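Local coordinates for protein exonuclease (Laribacter hongkongensis, PDB 3SYY) that digests double-stranded DNA with strict 5'-to-3' polarity, as an alkaline exonuclease of the lambda-exonuclease-like PDDEXK group that binds two magnesium ions, at residues K15-K27 / A178-E190. Sequence-based numbering, arbitrary orientation.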
# COMPACT_ATOMS: atom_id res chain seq x y z
N LYS A 15 11.90 3.57 23.75
CA LYS A 15 12.86 4.70 23.66
C LYS A 15 12.71 5.46 22.36
O LYS A 15 12.36 4.89 21.33
CB LYS A 15 14.31 4.21 23.78
CG LYS A 15 14.65 3.61 25.13
CD LYS A 15 16.13 3.16 25.18
CE LYS A 15 16.47 2.60 26.50
NZ LYS A 15 17.80 1.93 26.44
N VAL A 16 12.96 6.77 22.42
CA VAL A 16 13.17 7.55 21.24
C VAL A 16 14.55 7.14 20.68
O VAL A 16 15.53 7.08 21.43
CB VAL A 16 13.15 9.03 21.54
CG1 VAL A 16 13.54 9.85 20.30
CG2 VAL A 16 11.74 9.44 22.01
N THR A 17 14.61 6.80 19.39
CA THR A 17 15.90 6.43 18.81
C THR A 17 16.33 7.47 17.77
O THR A 17 15.51 8.21 17.22
CB THR A 17 15.90 5.03 18.18
OG1 THR A 17 14.82 4.96 17.22
CG2 THR A 17 15.72 3.94 19.25
N ALA A 18 17.64 7.52 17.51
CA ALA A 18 18.18 8.49 16.56
C ALA A 18 17.48 8.39 15.17
O ALA A 18 17.23 9.38 14.53
CB ALA A 18 19.71 8.24 16.39
N SER A 19 17.17 7.17 14.75
CA SER A 19 16.57 6.96 13.42
C SER A 19 15.16 7.56 13.31
O SER A 19 14.62 7.69 12.21
CB SER A 19 16.54 5.48 13.09
OG SER A 19 15.85 4.78 14.12
N ARG A 20 14.58 7.97 14.45
CA ARG A 20 13.21 8.49 14.43
C ARG A 20 13.16 9.92 14.87
O ARG A 20 12.07 10.53 14.99
CB ARG A 20 12.30 7.64 15.34
CG ARG A 20 12.24 6.14 14.95
CD ARG A 20 11.64 5.93 13.53
NE ARG A 20 10.23 6.34 13.41
CZ ARG A 20 9.17 5.65 13.86
NH1 ARG A 20 9.29 4.46 14.45
NH2 ARG A 20 7.94 6.15 13.67
N VAL A 21 14.33 10.52 15.13
CA VAL A 21 14.32 11.90 15.60
C VAL A 21 13.64 12.83 14.62
O VAL A 21 12.94 13.79 15.02
CB VAL A 21 15.73 12.39 16.01
CG1 VAL A 21 15.75 13.88 16.15
CG2 VAL A 21 16.10 11.78 17.31
N ALA A 22 13.81 12.58 13.31
CA ALA A 22 13.14 13.44 12.35
C ALA A 22 11.59 13.43 12.52
O ALA A 22 10.93 14.44 12.33
CB ALA A 22 13.52 13.05 10.91
N ASP A 23 11.03 12.28 12.87
CA ASP A 23 9.58 12.20 13.14
C ASP A 23 9.19 13.02 14.38
O ASP A 23 8.11 13.65 14.40
CB ASP A 23 9.18 10.76 13.30
CG ASP A 23 9.20 10.03 11.97
OD1 ASP A 23 9.14 10.71 10.93
OD2 ASP A 23 9.31 8.80 11.96
N VAL A 24 10.04 12.99 15.39
CA VAL A 24 9.85 13.84 16.57
C VAL A 24 9.76 15.32 16.19
O VAL A 24 8.82 15.99 16.59
CB VAL A 24 10.91 13.59 17.62
CG1 VAL A 24 10.78 14.56 18.81
CG2 VAL A 24 10.81 12.15 18.14
N MET A 25 10.69 15.81 15.36
CA MET A 25 10.88 17.24 15.17
C MET A 25 10.16 17.89 14.00
O MET A 25 10.16 19.11 13.88
CB MET A 25 12.38 17.53 15.01
CG MET A 25 13.16 17.19 16.23
SD MET A 25 14.86 17.55 15.89
CE MET A 25 14.84 19.35 15.79
N THR A 26 9.55 17.11 13.13
CA THR A 26 9.09 17.69 11.87
C THR A 26 7.82 18.53 12.03
O THR A 26 6.98 18.24 12.89
CB THR A 26 8.93 16.64 10.78
OG1 THR A 26 8.34 17.27 9.63
CG2 THR A 26 8.03 15.51 11.26
N LYS A 27 7.72 19.58 11.21
CA LYS A 27 6.61 20.55 11.29
C LYS A 27 5.97 20.80 9.92
O LYS A 27 4.79 21.19 9.85
CB LYS A 27 7.10 21.87 11.90
CG LYS A 27 7.08 21.90 13.42
CD LYS A 27 8.37 22.48 13.96
CE LYS A 27 8.80 21.75 15.24
NZ LYS A 27 10.25 21.32 15.20
N ALA A 178 21.55 20.85 20.45
CA ALA A 178 20.84 21.41 21.62
C ALA A 178 19.35 21.47 21.30
O ALA A 178 18.51 21.14 22.15
CB ALA A 178 21.39 22.78 22.00
N GLU A 179 19.03 21.84 20.06
CA GLU A 179 17.65 21.91 19.59
C GLU A 179 16.98 20.53 19.56
O GLU A 179 15.84 20.39 20.01
CB GLU A 179 17.63 22.61 18.25
CG GLU A 179 16.36 22.58 17.46
CD GLU A 179 16.57 23.14 16.05
OE1 GLU A 179 17.55 23.92 15.85
OE2 GLU A 179 15.78 22.81 15.13
N ILE A 180 17.70 19.50 19.08
CA ILE A 180 17.22 18.11 19.12
C ILE A 180 16.93 17.69 20.57
O ILE A 180 15.87 17.11 20.85
CB ILE A 180 18.27 17.12 18.53
CG1 ILE A 180 18.38 17.32 17.01
CG2 ILE A 180 17.89 15.66 18.82
CD1 ILE A 180 19.63 16.56 16.37
N GLU A 181 17.86 17.98 21.46
CA GLU A 181 17.72 17.52 22.83
C GLU A 181 16.50 18.24 23.46
O GLU A 181 15.78 17.64 24.22
CB GLU A 181 19.02 17.76 23.62
CG GLU A 181 20.17 16.83 23.16
CD GLU A 181 21.50 17.07 23.86
OE1 GLU A 181 22.42 16.24 23.74
OE2 GLU A 181 21.64 18.08 24.54
N THR A 182 16.28 19.50 23.13
CA THR A 182 15.12 20.23 23.64
C THR A 182 13.82 19.57 23.20
O THR A 182 12.95 19.26 24.05
CB THR A 182 15.14 21.65 23.19
OG1 THR A 182 16.29 22.27 23.77
CG2 THR A 182 13.86 22.42 23.63
N GLU A 183 13.70 19.36 21.89
CA GLU A 183 12.52 18.69 21.30
C GLU A 183 12.29 17.31 21.81
O GLU A 183 11.14 16.93 22.06
CB GLU A 183 12.62 18.59 19.80
CG GLU A 183 12.67 19.93 19.16
CD GLU A 183 11.42 20.27 18.41
OE1 GLU A 183 10.38 19.59 18.61
OE2 GLU A 183 11.47 21.23 17.61
N VAL A 184 13.36 16.54 21.93
CA VAL A 184 13.22 15.16 22.37
C VAL A 184 12.84 15.09 23.86
O VAL A 184 12.01 14.26 24.26
CB VAL A 184 14.50 14.34 22.05
CG1 VAL A 184 14.52 13.05 22.82
CG2 VAL A 184 14.60 14.11 20.51
N SER A 185 13.44 15.97 24.66
CA SER A 185 12.99 16.16 26.06
C SER A 185 11.50 16.48 26.18
O SER A 185 10.83 15.87 26.99
CB SER A 185 13.87 17.22 26.76
OG SER A 185 15.10 16.61 27.10
N ALA A 186 11.01 17.42 25.39
CA ALA A 186 9.59 17.80 25.42
C ALA A 186 8.70 16.63 25.01
O ALA A 186 7.65 16.36 25.62
CB ALA A 186 9.36 18.95 24.52
N PHE A 187 9.12 15.93 23.94
CA PHE A 187 8.41 14.75 23.48
C PHE A 187 8.40 13.64 24.51
O PHE A 187 7.36 12.99 24.72
CB PHE A 187 9.03 14.29 22.14
CG PHE A 187 8.45 13.04 21.56
CD1 PHE A 187 7.57 13.11 20.46
CD2 PHE A 187 8.85 11.81 22.02
CE1 PHE A 187 7.09 11.99 19.86
CE2 PHE A 187 8.37 10.64 21.43
CZ PHE A 187 7.46 10.76 20.33
N LEU A 188 9.53 13.40 25.17
CA LEU A 188 9.57 12.36 26.19
C LEU A 188 8.69 12.77 27.41
O LEU A 188 8.11 11.93 28.05
CB LEU A 188 10.99 12.05 26.65
CG LEU A 188 11.74 11.16 25.63
CD1 LEU A 188 13.32 11.28 25.80
CD2 LEU A 188 11.26 9.72 25.73
N ALA A 189 8.60 14.07 27.68
CA ALA A 189 7.79 14.54 28.83
C ALA A 189 6.31 14.22 28.57
O ALA A 189 5.63 13.71 29.47
CB ALA A 189 8.01 16.05 29.05
N GLU A 190 5.86 14.46 27.33
CA GLU A 190 4.48 14.21 26.91
C GLU A 190 4.16 12.76 26.89
O GLU A 190 3.09 12.35 27.38
CB GLU A 190 4.15 14.81 25.55
CG GLU A 190 4.22 16.32 25.50
CD GLU A 190 4.27 16.80 24.04
OE1 GLU A 190 4.99 17.78 23.75
OE2 GLU A 190 3.62 16.17 23.19
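Val16, Val21, Val24 and Met25 pack against one flank of the long C-terminal helix 174-205, a buried hydrophobic contact that ties the N-terminal part of the PDDEXK nuclease to its last helix. Helix 21-25 crosses the 178-190 portion of it at 76°, the two segment axes 9.8 Å apart at closest approach, and Val16 of strand 16-17 adds to the contact. Val24 CG2 sits over the centre of the Phe187 ring, 4.0 Å from the centroid, in a CH-pi contact, while Val24 CG1 leans on Phe187 CB. Val16 CG2 reaches Phe187 CE2 at 3.6 Å and also meets Leu188 CD2. Val184 lies among the three valines, its CG2 4.2 Å from both Val21 CG2 and Val24 CG1. Farther toward the start of the segment 178-190, Val21 CG1 touches Ile180 CG2. Extended as far as its sulfur, Met25 places SD 3.7 Å from Ile180 CG1; a bend at chi3 (69°) then lays CE against Glu179. At the exposed margin a salt bridge is modelled from Lys27 NZ to the syn side of Glu183 OE2 (2.7 Å), 31° out of the carboxylate plane, though poor order leaves the lysine's position less certain. The apolar layer continues into Phe97 of strand 97-99, which touches Val16, Val21 and Val184, and Thr140 of helix 132-145 adjoins both Val21 and Ile180.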